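Local coordinates for enoyl-CoA hydratase/isomerase family protein (Ruegeria pomeroyi, PDB 3L3S) that belongs to the crotonase superfamily and probably acts as a hydro-lyase of the enoyl-CoA hydratase/isomerase type, at residues E191-L194 and A195-V198; L213-G216 and L217-N221; A172-D175 and A176-L180; Q230-A233 and L234-V238. All blocks are in the same frame, centred on the assembly; numbering follows the deposited sequence.

Contact 1. Residues E191-L194 and A195-V198; sequences EAAL and ATHV
Thr196 turns its hydroxyl back along the chain toward Ala193, and its OG1 lies 2.8 Å from Ala193 O. A chi1 of 51° sets OG1 between the backbone N and the carbonyl carbon of its own residue, so the hydroxyl faces the preceding turn while CG2 lies beside the backbone N. The same carbonyl oxygen accepts from His197 N: the bond to Ala193 O is 3.0 Å long, with an N-H...O angle of 161°, and CB of His197 rests 3.4 Å from that oxygen. Its imidazole leads away from the turn to meet the ring of Tyr130, the planes inclined at about 55°. This is the opening turn of helix 194-207, reached by a short loop from strand 187-188, the edge strand of the six-stranded crotonase sheet within the chain. The next bond of the ladder runs from Val198 N to Leu194 O at 3.2 Å, and one methyl of Val198 follows it, CG2 standing 3.4 Å from Leu194 O. The side chains of Leu194 and Val198 both pack on Leu110 of strand 107-111 and Tyr130 of strand 128-131, whereas Ala195 and Thr196 are exposed.

Contact 2. Residues L213-G216 and L217-N221; sequences LRRG and LETLN
Arg215 O is held by two donors from a single residue: Thr219 N at 3.0 Å and Thr219 OG1 at 2.7 Å. The two approach from opposite faces of the carbonyl plane, with the hydroxyl 31° out of it. Chi1 of -58° keeps OG1 of Thr219 beside its own backbone N, from where it can reach back one turn, so a buried hydroxyl spends its proton inside the helix. The other carbonyls each receive one amide in the i to i+4 pattern: Leu217 N donates to Leu213 O, Glu218 N to Arg214 O and Leu220 N to Gly216 O, the last at 3.1 Å. The pairing of Arg215 with Glu218 is looser. NH1 of Arg215 and OE1 of Glu218 form a long salt bridge of 3.7 Å; the carboxylate oxygen lies at the guanidinium edge, near its plane, but the two flat groups are turned 80° apart. Each has a second, weak ion-pair partner, Glu241 for Arg215 NE and Arg222 for Glu218 OE1, while Arg214 NH2 is hydrogen-bonded to Gln210 OE1. Leu213 and Leu217 both pack on Leu169 of the second subunit. Serine and threonine hydroxyls commonly bond back to a carbonyl of the preceding turn in helices, as here in helix 210-223, which lies against both helix 228-244 and a neighbouring subunit of the trimer.

Contact 3. Residues A172-D175 and A176-L180; sequences ATYD and ADWAL
Residues 172-175 run in an extended conformation, and the chain turns helical at Ala176. Asp175 takes the N-cap position of helix 176-182. Its backbone O receives a weak hydrogen bond from Ala179 N at 3.3 Å, and its carboxylate supplies the capping bond, Trp178 N to Asp175 OD1, also 3.3 Å. OD1 can reach that amide because chi1 of 60° swings the carboxylate forward over the first turn. The N-H arrives from above the carboxylate plane, and CB of Trp178 sits close by, 3.4 Å from the same OD1. One residue earlier, the extended backbone points Tyr174 toward the helix, where its ring lies against the indole of Trp178 in a face-to-face stack. The centroids of the phenol ring and the six-membered indole ring are 4.2 Å apart and the planes open by 30°, so the overlap is tilted. CD1 of Tyr174 sits over the indole, 3.5 Å from Trp178 CD2, while CB and CG of Tyr174 lie near CE3. Beyond the pair, both rings touch Met167 of helix 161-170, Tyr174 OH is hydrogen-bonded to Glu166 OE1, and Tyr174 packs on Arg187 of the third subunit. Asp177 brings a second carboxylate near the cap, its OD1 standing 4.3 Å from OD2 of Asp175. Both acids occupy the N-terminal end of the helix, where the helix dipole would probably stabilise their negative charge and offset part of their mutual repulsion.

Contact 4. Residues Q230-A233 and L234-V238; sequences QAYA and LATPV
Thr236 and Tyr232 meet through one oxygen, the backbone O of Tyr232, and the threonine side chain can be followed outward from its CB. That CB of Thr236 lies 3.3 Å from Tyr232 O. From there chi1 of -54° places OG1 beside the backbone N of its own residue, and OG1 donates to Tyr232 O at 2.8 Å. Thr236 N donates to the same oxygen at 3.0 Å from the opposite face of the carbonyl plane, giving Tyr232 O two donors. OG1 also has a hydrogen bond with Ser94 OG of the second subunit, so the tip of this side chain links the helix to the neighbouring molecule. The phenol of Tyr232 also reaches the second subunit, its OH hydrogen-bonded to Gln121 NE2 there.

The preceding amides follow regular i to i+4 spacing, Leu234 N to Gln230 O at 3.1 Å and Ala235 N to Ala231 O at 2.9 Å. The ladder then breaks at Pro237, whose ring nitrogen has no hydrogen to offer; its CD sits where an N-H would lie, 3.3 Å from Ala233 O. Such an interruption is the hallmark of a proline-kinked helix, here helix 228-244 near the C terminus of a crotonase-family subunit, touching both helix 210-223 and the second subunit.

From the N terminus the order is contact 3, contact 1, contact 2, contact 4, strictly in series, with none nested or crossed. Contact 3 closes the turn from the loop after helix 161-170 into helix 176-182. Contact 1 does the same after strand 187-188, where helix 194-207 begins; their centres are 19 Å apart and they do not touch. Contacts 2 and 4 lie within successive helices, 210-223 and 228-244, with centres only 11 Å apart. They meet directly: Thr219 packs on Leu234, Ala235 and Val238, with Thr219 OG1 3.3 Å from Val238 CG1. Both also touch the second subunit, whereas contact 3 reaches the third.

Contact 1. Residues E191-L194 and A195-V198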
loop_
_atom_site.group_PDB
_atom_site.type_symbol
_atom_site.label_atom_id
_atom_site.label_comp_id
_atom_site.label_asym_id
_atom_site.label_seq_id
_atom_site.Cartn_x
_atom_site.Cartn_y
_atom_site.Cartn_z
ATOM N N GLU B 191 9.956 -26.720 -2.500
ATOM C CA GLU B 191 11.075 -26.856 -1.547
ATOM C C GLU B 191 12.409 -27.423 -1.992
ATOM O O GLU B 191 13.412 -27.225 -1.309
ATOM C CB GLU B 191 10.639 -27.491 -0.219
ATOM C CG GLU B 191 9.581 -28.556 -0.312
ATOM C CD GLU B 191 8.157 -28.008 -0.257
ATOM O OE1 GLU B 191 7.659 -27.743 0.859
ATOM O OE2 GLU B 191 7.529 -27.866 -1.329
ATOM N N ALA B 192 12.422 -28.071 -3.157
ATOM C CA ALA B 192 13.643 -28.637 -3.734
ATOM C C ALA B 192 14.345 -27.574 -4.586
ATOM O O ALA B 192 15.563 -27.606 -4.753
ATOM C CB ALA B 192 13.314 -29.869 -4.580
ATOM N N ALA B 193 13.569 -26.603 -5.060
ATOM C CA ALA B 193 14.073 -25.520 -5.904
ATOM C C ALA B 193 14.362 -24.216 -5.165
ATOM O O ALA B 193 15.039 -23.348 -5.708
ATOM C CB ALA B 193 13.105 -25.259 -7.049
ATOM N N LEU B 194 13.882 -24.110 -3.922
ATOM C CA LEU B 194 14.046 -22.913 -3.082
ATOM C C LEU B 194 15.489 -22.461 -2.842
ATOM O O LEU B 194 15.800 -21.284 -3.020
ATOM C CB LEU B 194 13.307 -23.080 -1.741
ATOM C CG LEU B 194 13.045 -21.839 -0.870
ATOM C CD1 LEU B 194 12.205 -20.801 -1.619
ATOM C CD2 LEU B 194 12.342 -22.236 0.409
ATOM N N ALA B 195 16.365 -23.408 -2.511
ATOM C CA ALA B 195 17.778 -23.126 -2.253
ATOM C C ALA B 195 18.511 -22.576 -3.482
ATOM O O ALA B 195 19.249 -21.594 -3.366
ATOM C CB ALA B 195 18.482 -24.368 -1.724
ATOM N N THR B 196 18.262 -23.175 -4.651
ATOM C CA THR B 196 18.891 -22.736 -5.908
ATOM C C THR B 196 18.368 -21.382 -6.363
ATOM O O THR B 196 19.151 -20.532 -6.767
ATOM C CB THR B 196 18.683 -23.732 -7.077
ATOM O OG1 THR B 196 17.290 -24.050 -7.200
ATOM C CG2 THR B 196 19.493 -24.999 -6.864
ATOM N N HIS B 197 17.053 -21.186 -6.249
ATOM C CA HIS B 197 16.388 -19.940 -6.639
ATOM C C HIS B 197 17.000 -18.722 -5.947
ATOM O O HIS B 197 17.321 -17.738 -6.608
ATOM C CB HIS B 197 14.891 -20.007 -6.332
ATOM C CG HIS B 197 14.118 -18.819 -6.821
ATOM N ND1 HIS B 197 13.587 -18.755 -8.089
ATOM C CD2 HIS B 197 13.785 -17.655 -6.213
ATOM C CE1 HIS B 197 12.961 -17.601 -8.243
ATOM N NE2 HIS B 197 13.066 -16.916 -7.119
ATOM N N VAL B 198 17.145 -18.814 -4.624
ATOM C CA VAL B 198 17.720 -17.759 -3.791
ATOM C C VAL B 198 19.204 -17.566 -4.107
ATOM O O VAL B 198 19.647 -16.438 -4.289
ATOM C CB VAL B 198 17.509 -18.075 -2.280
ATOM C CG1 VAL B 198 18.253 -17.077 -1.380
ATOM C CG2 VAL B 198 16.027 -18.040 -1.956
#

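Contact 2. Residues L213-G216 and L217-N221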
loop_
_atom_site.group_PDB
_atom_site.type_symbol
_atom_site.label_atom_id
_atom_site.label_comp_id
_atom_site.label_asym_id
_atom_site.label_seq_id
_atom_site.Cartn_x
_atom_site.Cartn_y
_atom_site.Cartn_z
ATOM N N LEU B 213 23.719 0.066 -7.514
ATOM C CA LEU B 213 22.809 -0.861 -6.833
ATOM C C LEU B 213 22.561 -0.401 -5.402
ATOM O O LEU B 213 21.412 -0.333 -4.968
ATOM C CB LEU B 213 23.420 -2.271 -6.797
ATOM C CG LEU B 213 22.661 -3.604 -6.709
ATOM C CD1 LEU B 213 23.623 -4.639 -6.162
ATOM C CD2 LEU B 213 21.428 -3.561 -5.841
ATOM N N ARG B 214 23.645 -0.130 -4.675
ATOM C CA ARG B 214 23.572 0.302 -3.276
ATOM C C ARG B 214 22.995 1.689 -3.127
ATOM O O ARG B 214 22.131 1.911 -2.279
ATOM C CB ARG B 214 24.936 0.211 -2.612
ATOM C CG ARG B 214 25.355 -1.218 -2.440
ATOM C CD ARG B 214 26.822 -1.362 -2.206
ATOM N NE ARG B 214 27.231 -2.712 -2.569
ATOM C CZ ARG B 214 28.459 -3.189 -2.428
ATOM N NH1 ARG B 214 29.424 -2.428 -1.919
ATOM N NH2 ARG B 214 28.720 -4.432 -2.814
ATOM N N ARG B 215 23.415 2.586 -4.021
ATOM C CA ARG B 215 22.936 3.965 -4.044
ATOM C C ARG B 215 21.448 3.941 -4.441
ATOM O O ARG B 215 20.636 4.650 -3.861
ATOM C CB ARG B 215 23.756 4.773 -5.052
ATOM C CG ARG B 215 23.624 6.280 -4.952
ATOM C CD ARG B 215 24.517 6.889 -3.882
ATOM N NE ARG B 215 24.216 8.310 -3.715
ATOM C CZ ARG B 215 23.505 8.818 -2.710
ATOM N NH1 ARG B 215 23.014 8.027 -1.761
ATOM N NH2 ARG B 215 23.259 10.120 -2.664
ATOM N N GLY B 216 21.103 3.033 -5.354
ATOM C CA GLY B 216 19.736 2.883 -5.827
ATOM C C GLY B 216 18.764 2.331 -4.799
ATOM O O GLY B 216 17.623 2.793 -4.709
ATOM N N LEU B 217 19.231 1.362 -4.010
ATOM C CA LEU B 217 18.426 0.746 -2.957
ATOM C C LEU B 217 18.229 1.727 -1.811
ATOM O O LEU B 217 17.125 1.849 -1.282
ATOM C CB LEU B 217 19.103 -0.514 -2.404
ATOM C CG LEU B 217 18.282 -1.800 -2.207
ATOM C CD1 LEU B 217 19.119 -2.758 -1.410
ATOM C CD2 LEU B 217 16.927 -1.611 -1.510
ATOM N N GLU B 218 19.302 2.430 -1.454
ATOM C CA GLU B 218 19.286 3.410 -0.372
ATOM C C GLU B 218 18.318 4.546 -0.677
ATOM O O GLU B 218 17.483 4.893 0.161
ATOM C CB GLU B 218 20.693 3.949 -0.123
ATOM C CG GLU B 218 20.854 4.756 1.150
ATOM C CD GLU B 218 22.298 4.849 1.590
ATOM O OE1 GLU B 218 23.150 5.271 0.774
ATOM O OE2 GLU B 218 22.582 4.476 2.749
ATOM N N THR B 219 18.365 5.027 -1.917
ATOM C CA THR B 219 17.500 6.108 -2.388
ATOM C C THR B 219 16.027 5.669 -2.393
ATOM O O THR B 219 15.161 6.448 -1.988
ATOM C CB THR B 219 17.950 6.576 -3.789
ATOM O OG1 THR B 219 19.314 7.010 -3.720
ATOM C CG2 THR B 219 17.108 7.718 -4.302
ATOM N N LEU B 220 15.774 4.406 -2.765
ATOM C CA LEU B 220 14.415 3.835 -2.808
ATOM C C LEU B 220 13.758 3.813 -1.426
ATOM O O LEU B 220 12.610 4.232 -1.275
ATOM C CB LEU B 220 14.427 2.429 -3.440
ATOM C CG LEU B 220 13.209 1.481 -3.439
ATOM C CD1 LEU B 220 11.970 2.106 -4.107
ATOM C CD2 LEU B 220 13.594 0.178 -4.134
ATOM N N ASN B 221 14.523 3.376 -0.426
ATOM C CA ASN B 221 14.067 3.296 0.958
ATOM C C ASN B 221 13.773 4.676 1.533
ATOM O O ASN B 221 12.747 4.873 2.193
ATOM C CB ASN B 221 15.110 2.586 1.833
ATOM C CG ASN B 221 15.236 1.108 1.515
ATOM O OD1 ASN B 221 14.253 0.448 1.148
ATOM N ND2 ASN B 221 16.451 0.578 1.647
#

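Contact 3. Residues A172-D175 and A176-L180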
loop_
_atom_site.group_PDB
_atom_site.type_symbol
_atom_site.label_atom_id
_atom_site.label_comp_id
_atom_site.label_asym_id
_atom_site.label_seq_id
_atom_site.Cartn_x
_atom_site.Cartn_y
_atom_site.Cartn_z
ATOM N N ALA B 172 -3.778 -15.590 14.395
ATOM C CA ALA B 172 -3.872 -16.795 13.581
ATOM C C ALA B 172 -2.661 -17.058 12.699
ATOM O O ALA B 172 -1.874 -16.152 12.419
ATOM C CB ALA B 172 -5.129 -16.735 12.723
ATOM N N THR B 173 -2.496 -18.322 12.307
ATOM C CA THR B 173 -1.409 -18.721 11.426
ATOM C C THR B 173 -1.960 -18.698 10.003
ATOM O O THR B 173 -3.072 -19.170 9.742
ATOM C CB THR B 173 -0.825 -20.115 11.765
ATOM O OG1 THR B 173 -1.853 -21.105 11.696
ATOM C CG2 THR B 173 -0.210 -20.124 13.156
ATOM N N TYR B 174 -1.196 -18.066 9.118
ATOM C CA TYR B 174 -1.552 -17.902 7.714
ATOM C C TYR B 174 -0.579 -18.671 6.851
ATOM O O TYR B 174 0.611 -18.701 7.155
ATOM C CB TYR B 174 -1.507 -16.422 7.351
ATOM C CG TYR B 174 -2.540 -15.575 8.066
ATOM C CD1 TYR B 174 -3.796 -15.318 7.478
ATOM C CD2 TYR B 174 -2.270 -15.017 9.330
ATOM C CE1 TYR B 174 -4.762 -14.515 8.128
ATOM C CE2 TYR B 174 -3.227 -14.218 9.992
ATOM C CZ TYR B 174 -4.466 -13.974 9.379
ATOM O OH TYR B 174 -5.395 -13.202 10.012
ATOM N N ASP B 175 -1.080 -19.251 5.758
ATOM C CA ASP B 175 -0.254 -20.047 4.841
ATOM C C ASP B 175 0.588 -19.227 3.852
ATOM O O ASP B 175 0.558 -17.996 3.879
ATOM C CB ASP B 175 -1.105 -21.132 4.122
ATOM C CG ASP B 175 -2.267 -20.564 3.274
ATOM O OD1 ASP B 175 -2.477 -19.335 3.218
ATOM O OD2 ASP B 175 -2.984 -21.375 2.648
ATOM N N ALA B 176 1.330 -19.920 2.991
ATOM C CA ALA B 176 2.183 -19.296 1.980
ATOM C C ALA B 176 1.406 -18.566 0.886
ATOM O O ALA B 176 1.854 -17.525 0.393
ATOM C CB ALA B 176 3.110 -20.330 1.361
ATOM N N ASP B 177 0.243 -19.111 0.527
ATOM C CA ASP B 177 -0.612 -18.534 -0.504
ATOM C C ASP B 177 -1.175 -17.169 -0.138
ATOM O O ASP B 177 -1.170 -16.262 -0.973
ATOM C CB ASP B 177 -1.728 -19.498 -0.897
ATOM C CG ASP B 177 -1.223 -20.657 -1.739
ATOM O OD1 ASP B 177 -1.586 -21.814 -1.440
ATOM O OD2 ASP B 177 -0.470 -20.419 -2.706
ATOM N N TRP B 178 -1.564 -17.012 1.130
ATOM C CA TRP B 178 -2.121 -15.762 1.654
ATOM C C TRP B 178 -0.999 -14.735 1.687
ATOM O O TRP B 178 -1.217 -13.572 1.381
ATOM C CB TRP B 178 -2.687 -15.978 3.072
ATOM C CG TRP B 178 -3.368 -14.778 3.712
ATOM C CD1 TRP B 178 -4.700 -14.463 3.652
ATOM C CD2 TRP B 178 -2.750 -13.751 4.502
ATOM N NE1 TRP B 178 -4.947 -13.304 4.349
ATOM C CE2 TRP B 178 -3.773 -12.843 4.882
ATOM C CE3 TRP B 178 -1.426 -13.505 4.931
ATOM C CZ2 TRP B 178 -3.515 -11.697 5.676
ATOM C CZ3 TRP B 178 -1.162 -12.364 5.722
ATOM C CH2 TRP B 178 -2.209 -11.476 6.083
ATOM N N ALA B 179 0.186 -15.195 2.084
ATOM C CA ALA B 179 1.380 -14.364 2.182
ATOM C C ALA B 179 1.854 -13.837 0.840
ATOM O O ALA B 179 2.347 -12.712 0.760
ATOM C CB ALA B 179 2.484 -15.113 2.854
ATOM N N LEU B 180 1.704 -14.654 -0.204
ATOM C CA LEU B 180 2.089 -14.261 -1.557
ATOM C C LEU B 180 1.141 -13.163 -2.056
ATOM O O LEU B 180 1.594 -12.123 -2.553
ATOM C CB LEU B 180 2.066 -15.468 -2.508
ATOM C CG LEU B 180 2.460 -15.213 -3.975
ATOM C CD1 LEU B 180 3.910 -14.763 -4.048
ATOM C CD2 LEU B 180 2.220 -16.442 -4.843
#

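Contact 4. Residues Q230-A233 and L234-V238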
loop_
_atom_site.group_PDB
_atom_site.type_symbol
_atom_site.label_atom_id
_atom_site.label_comp_id
_atom_site.label_asym_id
_atom_site.label_seq_id
_atom_site.Cartn_x
_atom_site.Cartn_y
_atom_site.Cartn_z
ATOM N N GLN B 230 9.469 15.814 -3.028
ATOM C CA GLN B 230 10.773 15.678 -2.376
ATOM C C GLN B 230 11.481 14.378 -2.781
ATOM O O GLN B 230 12.715 14.292 -2.754
ATOM C CB GLN B 230 10.619 15.752 -0.846
ATOM C CG GLN B 230 10.161 17.123 -0.303
ATOM C CD GLN B 230 11.302 18.128 -0.081
ATOM O OE1 GLN B 230 11.254 18.932 0.849
ATOM N NE2 GLN B 230 12.319 18.090 -0.939
ATOM N N ALA B 231 10.680 13.387 -3.183
ATOM C CA ALA B 231 11.167 12.084 -3.618
ATOM C C ALA B 231 11.939 12.226 -4.925
ATOM O O ALA B 231 13.019 11.653 -5.072
ATOM C CB ALA B 231 10.013 11.130 -3.785
ATOM N N TYR B 232 11.401 13.043 -5.836
ATOM C CA TYR B 232 12.029 13.322 -7.120
ATOM C C TYR B 232 13.255 14.235 -6.951
ATOM O O TYR B 232 14.217 14.115 -7.701
ATOM C CB TYR B 232 11.026 13.924 -8.111
ATOM C CG TYR B 232 10.227 12.893 -8.877
ATOM C CD1 TYR B 232 10.872 11.933 -9.695
ATOM C CD2 TYR B 232 8.820 12.856 -8.794
ATOM C CE1 TYR B 232 10.135 10.955 -10.410
ATOM C CE2 TYR B 232 8.066 11.878 -9.510
ATOM C CZ TYR B 232 8.734 10.930 -10.311
ATOM O OH TYR B 232 8.016 9.956 -10.984
ATOM N N ALA B 233 13.242 15.087 -5.926
ATOM C CA ALA B 233 14.370 15.988 -5.642
ATOM C C ALA B 233 15.580 15.172 -5.182
ATOM O O ALA B 233 16.722 15.491 -5.526
ATOM C CB ALA B 233 13.996 16.996 -4.578
ATOM N N LEU B 234 15.309 14.097 -4.440
ATOM C CA LEU B 234 16.360 13.218 -3.954
ATOM C C LEU B 234 16.829 12.289 -5.061
ATOM O O LEU B 234 18.024 12.227 -5.376
ATOM C CB LEU B 234 15.866 12.389 -2.772
ATOM C CG LEU B 234 16.873 11.412 -2.154
ATOM C CD1 LEU B 234 17.839 12.143 -1.255
ATOM C CD2 LEU B 234 16.135 10.346 -1.370
ATOM N N ALA B 235 15.852 11.638 -5.685
ATOM C CA ALA B 235 16.081 10.658 -6.731
ATOM C C ALA B 235 16.751 11.087 -8.038
ATOM O O ALA B 235 17.596 10.350 -8.546
ATOM C CB ALA B 235 14.795 9.920 -7.018
ATOM N N THR B 236 16.408 12.271 -8.559
ATOM C CA THR B 236 16.969 12.750 -9.830
ATOM C C THR B 236 18.501 12.847 -9.917
ATOM O O THR B 236 19.063 12.341 -10.895
ATOM C CB THR B 236 16.237 14.027 -10.360
ATOM O OG1 THR B 236 14.837 13.759 -10.441
ATOM C CG2 THR B 236 16.745 14.439 -11.727
ATOM N N PRO B 237 19.196 13.471 -8.920
ATOM C CA PRO B 237 20.663 13.532 -9.033
ATOM C C PRO B 237 21.282 12.138 -8.890
ATOM O O PRO B 237 22.323 11.843 -9.491
ATOM C CB PRO B 237 21.064 14.435 -7.868
ATOM C CG PRO B 237 19.909 15.317 -7.720
ATOM C CD PRO B 237 18.765 14.350 -7.814
ATOM N N VAL B 238 20.577 11.260 -8.170
ATOM C CA VAL B 238 21.022 9.879 -7.971
ATOM C C VAL B 238 20.943 9.121 -9.307
ATOM O O VAL B 238 21.814 8.293 -9.598
ATOM C CB VAL B 238 20.219 9.180 -6.836
ATOM C CG1 VAL B 238 20.600 7.723 -6.695
ATOM C CG2 VAL B 238 20.467 9.876 -5.511
#